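Local coordinates for putative exported protein (Bacteroides fragilis, PDB 4RAA) that is of unknown function but folds as a six-bladed beta-propeller and is probably exported across the cytoplasmic membrane, at residues Leu25-Leu30 / Leu356-Lys361; Cys258-Glu263 / Asp315-Pro320. All blocks are in the same frame, centred on the assembly; numbering follows the deposited sequence. Where two conformers were deposited one is given.

Contact 1: Leu25-Leu30 / Leu356-Lys361; sequences LELSFL and LFVRIK
Glu26 meets Arg359 through both backbone and side chain. Glu26 N donates a fairly straight hydrogen bond to Arg359 O at 3.0 Å, and the return bond from Arg359 N is weak. The side chains cross on the same face of the sheet. In Glu26, CG stands between the backbone N and the carbonyl carbon (chi1 61°), and the rest of the chain runs out extended. This places Glu26 OE2 3.1 Å from Arg359 NE in a salt bridge whose hydrogen bond is weak. The carboxylate and guanidinium planes are 38° apart. The main partner of OE2 is Arg264, whose NH1 also bonds the carbonyl of Ile360, so one arginine ties the carboxylate to the end of the strand. The aliphatic part of Glu26 rests on Lys361, with the two CB atoms 3.9 Å apart.

The two segments form an antiparallel strand pair with axes at 163°. Strand 25-31 is an outermost strand of a four-stranded antiparallel sheet whose other strands come from the C-terminal part of the chain. This is consistent with the Velcro closure of beta-propellers, in which the two ends of the chain share a blade.

Leu25 and Ile360 diverge at CB, but the end of Leu25 comes back to the other strand. Leu25 CD2 packs on Ile360 CD1 at 3.6 Å, and Leu25 CD1 meets Val358 CG2 at 3.8 Å. Phe267 and Leu280 continue this apolar layer. Val358 CG2 also takes Leu27 CD1, at 3.7 Å, from a side chain lying alongside it.

Phe357 is paired with Ser28, and its N donates to Ser28 O at 2.8 Å. Its ring offers an edge to Leu30, with CE1 3.6 Å from Leu30 CB. Tyr316 and Val318 of the next strand also touch Phe357.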
loop_
_atom_site.group_PDB
_atom_site.type_symbol
_atom_site.label_atom_id
_atom_site.label_comp_id
_atom_site.label_asym_id
_atom_site.label_seq_id
_atom_site.Cartn_x
_atom_site.Cartn_y
_atom_site.Cartn_z
ATOM N N LEU A 25 39.403 -9.436 22.227
ATOM C CA LEU A 25 38.473 -8.395 21.737
ATOM C C LEU A 25 39.056 -6.982 21.777
ATOM O O LEU A 25 39.895 -6.678 22.645
ATOM C CB LEU A 25 37.186 -8.392 22.575
ATOM C CG LEU A 25 36.288 -9.635 22.565
ATOM C CD1 LEU A 25 35.234 -9.525 23.661
ATOM C CD2 LEU A 25 35.644 -9.841 21.202
ATOM N N GLU A 26 38.600 -6.146 20.828
ATOM C CA GLU A 26 38.935 -4.715 20.757
ATOM C C GLU A 26 37.641 -3.929 20.998
ATOM O O GLU A 26 36.614 -4.202 20.367
ATOM C CB GLU A 26 39.611 -4.304 19.442
ATOM C CG GLU A 26 38.836 -4.509 18.143
ATOM C CD GLU A 26 39.660 -4.140 16.908
ATOM O OE1 GLU A 26 40.473 -3.196 16.976
ATOM O OE2 GLU A 26 39.478 -4.781 15.848
ATOM N N LEU A 27 37.731 -2.951 21.903
ATOM C CA LEU A 27 36.611 -2.139 22.373
ATOM C C LEU A 27 36.637 -0.717 21.862
ATOM O O LEU A 27 37.660 -0.200 21.407
ATOM C CB LEU A 27 36.608 -2.071 23.920
ATOM C CG LEU A 27 35.977 -3.214 24.719
ATOM C CD1 LEU A 27 36.289 -4.597 24.158
ATOM C CD2 LEU A 27 36.397 -3.102 26.180
ATOM N N SER A 28 35.477 -0.093 21.984
ATOM C CA SER A 28 35.280 1.306 21.663
ATOM C C SER A 28 33.975 1.728 22.329
ATOM O O SER A 28 33.086 0.894 22.533
ATOM C CB SER A 28 35.239 1.524 20.155
ATOM O OG SER A 28 35.016 2.886 19.859
ATOM N N PHE A 29 33.880 3.003 22.690
ATOM C CA PHE A 29 32.695 3.553 23.350
ATOM C C PHE A 29 32.212 4.828 22.666
ATOM O O PHE A 29 33.008 5.574 22.089
ATOM C CB PHE A 29 32.997 3.827 24.817
ATOM C CG PHE A 29 33.312 2.593 25.608
ATOM C CD1 PHE A 29 32.286 1.760 26.056
ATOM C CD2 PHE A 29 34.630 2.261 25.924
ATOM C CE1 PHE A 29 32.566 0.620 26.798
ATOM C CE2 PHE A 29 34.921 1.121 26.674
ATOM C CZ PHE A 29 33.888 0.299 27.110
ATOM N N LEU A 30 30.905 5.057 22.720
ATOM C CA LEU A 30 30.286 6.242 22.132
ATOM C C LEU A 30 29.146 6.700 23.017
ATOM O O LEU A 30 28.288 5.894 23.386
ATOM C CB LEU A 30 29.732 5.923 20.751
ATOM C CG LEU A 30 29.141 7.066 19.919
ATOM C CD1 LEU A 30 30.164 8.174 19.687
ATOM C CD2 LEU A 30 28.626 6.514 18.597
ATOM N N LEU A 356 28.538 0.360 23.704
ATOM C CA LEU A 356 29.759 -0.425 23.675
ATOM C C LEU A 356 29.836 -1.004 22.270
ATOM O O LEU A 356 28.924 -1.718 21.844
ATOM C CB LEU A 356 29.716 -1.570 24.699
ATOM C CG LEU A 356 30.711 -2.733 24.561
ATOM C CD1 LEU A 356 32.159 -2.273 24.452
ATOM C CD2 LEU A 356 30.540 -3.692 25.726
ATOM N N PHE A 357 30.912 -0.673 21.564
ATOM C CA PHE A 357 31.226 -1.246 20.262
ATOM C C PHE A 357 32.338 -2.248 20.546
ATOM O O PHE A 357 33.391 -1.857 21.069
ATOM C CB PHE A 357 31.666 -0.174 19.278
ATOM C CG PHE A 357 30.548 0.724 18.844
ATOM C CD1 PHE A 357 30.205 1.837 19.603
ATOM C CD2 PHE A 357 29.824 0.461 17.683
ATOM C CE1 PHE A 357 29.165 2.671 19.207
ATOM C CE2 PHE A 357 28.789 1.299 17.286
ATOM C CZ PHE A 357 28.457 2.402 18.047
ATOM N N VAL A 358 32.093 -3.525 20.225
ATOM C CA VAL A 358 33.040 -4.624 20.490
ATOM C C VAL A 358 33.071 -5.651 19.358
ATOM O O VAL A 358 32.043 -5.953 18.766
ATOM C CB VAL A 358 32.705 -5.317 21.845
ATOM C CG1 VAL A 358 31.282 -5.870 21.874
ATOM C CG2 VAL A 358 33.708 -6.412 22.186
ATOM N N ARG A 359 34.258 -6.175 19.065
ATOM C CA ARG A 359 34.447 -7.217 18.041
ATOM C C ARG A 359 35.742 -7.982 18.289
ATOM O O ARG A 359 36.543 -7.591 19.139
ATOM C CB ARG A 359 34.464 -6.614 16.629
ATOM C CG ARG A 359 35.591 -5.622 16.366
ATOM C CD ARG A 359 35.528 -4.996 14.977
ATOM N NE ARG A 359 36.659 -4.089 14.745
ATOM C CZ ARG A 359 36.911 -3.418 13.616
ATOM N NH1 ARG A 359 36.109 -3.516 12.549
ATOM N NH2 ARG A 359 37.987 -2.626 13.554
ATOM N N ILE A 360 35.941 -9.059 17.534
ATOM C CA ILE A 360 37.171 -9.843 17.613
ATOM C C ILE A 360 38.234 -9.009 16.911
ATOM O O ILE A 360 38.007 -8.542 15.786
ATOM C CB ILE A 360 37.021 -11.239 16.943
ATOM C CG1 ILE A 360 36.006 -12.112 17.703
ATOM C CG2 ILE A 360 38.361 -11.977 16.850
ATOM C CD1 ILE A 360 36.456 -12.620 19.065
ATOM N N LYS A 361 39.363 -8.793 17.586
ATOM C CA LYS A 361 40.484 -8.059 16.988
ATOM C C LYS A 361 41.246 -8.989 16.038
ATOM O O LYS A 361 41.337 -10.197 16.307
ATOM C CB LYS A 361 41.431 -7.482 18.059
ATOM C CG LYS A 361 42.247 -8.488 18.884
ATOM C CD LYS A 361 43.086 -7.831 19.981
ATOM C CE LYS A 361 44.147 -6.887 19.423
ATOM N NZ LYS A 361 45.044 -6.340 20.469
#

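Contact 2: Cys258-Glu263 / Asp315-Pro320; sequences CVEETE and DYHVAP
Thr262 OG1 and His317 NE2 both hydrogen-bond to one atom, OD1 of Asp265. This shared carboxylate oxygen draws the two side chains together, and Thr262 CG2 lies 3.8 Å from His317 NE2, oblique to the ring. The torsion of Thr262 (chi1 69°) sends OG1 toward Asp265 and turns CG2 toward the other segment. There Thr262 CG2 also meets the backbone of Asp315, at 3.6 Å from Asp315 O.

The imidazole is held on more than one side. The carbonyl oxygen of Glu260 lies in the ring plane, at the edge, 3.5 Å from His317 CE1. Phe267 stacks on the ring. Together with the bond at NE2, these neighbours should restrict its rotation. Glu260 CG lies 3.6 Å from His317 ND1, although Glu260 has two conformers and this detail is less certain. In the conformer described, its carboxylate turns to Ser312 instead.

The carboxylate of Asp315 lies against Thr262, with Asp315 OD1 3.7 Å from Thr262 CB. Asp315 OD2 approaches Glu263 CB at 3.7 Å. The carboxylates of Asp315 and Glu263 stay apart, their planes turned by 52°.

Glu260, Thr262 and Glu263 thus pack on His317 and Asp315. The strands do not pair: the CA atoms of Glu260 and His317 are 7.6 Å apart. Strand 254-261 edges one four-stranded antiparallel sheet, and strand 316-321 belongs to another. The two sheets are consecutive along the chain and are consistent with adjacent blades, which in a beta-propeller pack through their side chains.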
loop_
_atom_site.group_PDB
_atom_site.type_symbol
_atom_site.label_atom_id
_atom_site.label_comp_id
_atom_site.label_asym_id
_atom_site.label_seq_id
_atom_site.Cartn_x
_atom_site.Cartn_y
_atom_site.Cartn_z
ATOM N N CYS A 258 20.166 -15.677 20.446
ATOM C CA CYS A 258 20.188 -14.700 19.348
ATOM C C CYS A 258 21.568 -14.755 18.698
ATOM O O CYS A 258 22.545 -15.104 19.347
ATOM C CB CYS A 258 19.837 -13.287 19.833
ATOM S SG CYS A 258 21.136 -12.396 20.706
ATOM N N VAL A 259 21.632 -14.433 17.411
ATOM C CA VAL A 259 22.887 -14.455 16.650
ATOM C C VAL A 259 23.073 -13.140 15.891
ATOM O O VAL A 259 22.118 -12.610 15.282
ATOM C CB VAL A 259 22.944 -15.607 15.601
ATOM C CG1 VAL A 259 24.293 -15.617 14.869
ATOM C CG2 VAL A 259 22.682 -16.968 16.245
ATOM N N GLU A 260 24.304 -12.633 15.983
ATOM C CA GLU A 260 24.726 -11.453 15.223
ATOM C C GLU A 260 26.014 -11.858 14.511
ATOM O O GLU A 260 26.931 -12.426 15.106
ATOM C CB GLU A 260 24.893 -10.202 16.087
ATOM C CG GLU A 260 25.338 -8.963 15.297
ATOM C CD GLU A 260 24.567 -8.731 13.990
ATOM O OE1 GLU A 260 23.332 -8.962 13.939
ATOM O OE2 GLU A 260 25.201 -8.286 13.006
ATOM N N GLU A 261 26.058 -11.599 13.208
ATOM C CA GLU A 261 27.201 -11.984 12.381
ATOM C C GLU A 261 27.798 -10.768 11.667
ATOM O O GLU A 261 27.075 -9.828 11.337
ATOM C CB GLU A 261 26.754 -13.058 11.373
ATOM C CG GLU A 261 27.908 -13.878 10.795
ATOM C CD GLU A 261 27.494 -14.965 9.807
ATOM O OE1 GLU A 261 26.330 -15.424 9.780
ATOM O OE2 GLU A 261 28.377 -15.396 9.041
ATOM N N THR A 262 29.123 -10.784 11.493
ATOM C CA THR A 262 29.874 -9.759 10.739
ATOM C C THR A 262 30.779 -10.516 9.753
ATOM O O THR A 262 30.646 -11.734 9.625
ATOM C CB THR A 262 30.708 -8.822 11.660
ATOM O OG1 THR A 262 31.797 -9.536 12.252
ATOM C CG2 THR A 262 29.846 -8.199 12.753
ATOM N N GLU A 263 31.668 -9.807 9.052
ATOM C CA GLU A 263 32.627 -10.438 8.122
ATOM C C GLU A 263 33.708 -11.234 8.840
ATOM O O GLU A 263 34.163 -12.239 8.312
ATOM C CB GLU A 263 33.322 -9.396 7.221
ATOM C CG GLU A 263 32.402 -8.616 6.279
ATOM C CD GLU A 263 31.708 -9.471 5.215
ATOM O OE1 GLU A 263 32.164 -10.599 4.912
ATOM O OE2 GLU A 263 30.692 -8.998 4.657
ATOM N N ASP A 315 31.401 -3.713 11.393
ATOM C CA ASP A 315 31.676 -5.015 12.011
ATOM C C ASP A 315 31.809 -5.023 13.567
ATOM O O ASP A 315 32.327 -5.994 14.127
ATOM C CB ASP A 315 32.878 -5.701 11.320
ATOM C CG ASP A 315 32.636 -5.998 9.822
ATOM O OD1 ASP A 315 31.480 -6.005 9.343
ATOM O OD2 ASP A 315 33.633 -6.274 9.116
ATOM N N TYR A 316 31.328 -3.975 14.255
ATOM C CA TYR A 316 31.325 -3.901 15.735
ATOM C C TYR A 316 29.932 -4.265 16.259
ATOM O O TYR A 316 28.933 -3.758 15.752
ATOM C CB TYR A 316 31.689 -2.505 16.293
ATOM C CG TYR A 316 33.158 -2.115 16.282
ATOM C CD1 TYR A 316 33.996 -2.426 17.369
ATOM C CD2 TYR A 316 33.710 -1.397 15.212
ATOM C CE1 TYR A 316 35.339 -2.055 17.375
ATOM C CE2 TYR A 316 35.056 -1.025 15.208
ATOM C CZ TYR A 316 35.864 -1.350 16.288
ATOM O OH TYR A 316 37.185 -0.981 16.270
ATOM N N HIS A 317 29.885 -5.126 17.277
ATOM C CA HIS A 317 28.640 -5.517 17.952
ATOM C C HIS A 317 28.309 -4.391 18.923
ATOM O O HIS A 317 29.225 -3.834 19.530
ATOM C CB HIS A 317 28.813 -6.842 18.690
ATOM C CG HIS A 317 29.097 -7.988 17.780
ATOM N ND1 HIS A 317 28.178 -8.981 17.529
ATOM C CD2 HIS A 317 30.175 -8.268 17.009
ATOM C CE1 HIS A 317 28.690 -9.839 16.664
ATOM N NE2 HIS A 317 29.898 -9.430 16.331
ATOM N N VAL A 318 27.020 -4.063 19.061
ATOM C CA VAL A 318 26.552 -2.944 19.888
ATOM C C VAL A 318 25.858 -3.456 21.142
ATOM O O VAL A 318 25.057 -4.381 21.064
ATOM C CB VAL A 318 25.569 -2.034 19.107
ATOM C CG1 VAL A 318 25.102 -0.849 19.969
ATOM C CG2 VAL A 318 26.218 -1.537 17.818
ATOM N N ALA A 319 26.149 -2.828 22.282
ATOM C CA ALA A 319 25.514 -3.162 23.565
ATOM C C ALA A 319 25.318 -1.875 24.372
ATOM O O ALA A 319 26.301 -1.294 24.806
ATOM C CB ALA A 319 26.375 -4.143 24.337
ATOM N N PRO A 320 24.059 -1.417 24.566
ATOM C CA PRO A 320 23.848 -0.185 25.326
ATOM C C PRO A 320 24.024 -0.436 26.817
ATOM O O PRO A 320 23.589 -1.478 27.320
ATOM C CB PRO A 320 22.412 0.191 24.984
ATOM C CG PRO A 320 21.750 -1.114 24.779
ATOM C CD PRO A 320 22.777 -2.013 24.151
#

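The centres of contacts 1 and 2 lie about 10 Å apart, and the contacts meet in one four-stranded antiparallel sheet. Strands 354-360 and 316-321 are neighbours in it. Val358 O lies 2.7 Å from His317 N, a probable hydrogen bond. Along the chain, 25-30 comes first, then 258-263, 315-320 and 356-361, so contact 2 falls wholly between the two halves of contact 1. Contact 1 pairs an early strand with the last strand of the chain. Contact 2 joins their sheet to the one that starts with strand 254-261. Asp265 reaches both contacts: OD2 takes Ile360 N, OD1 takes Thr262 and His317. The pairing that probably closes the ring thus lies next to the packing between two sheets.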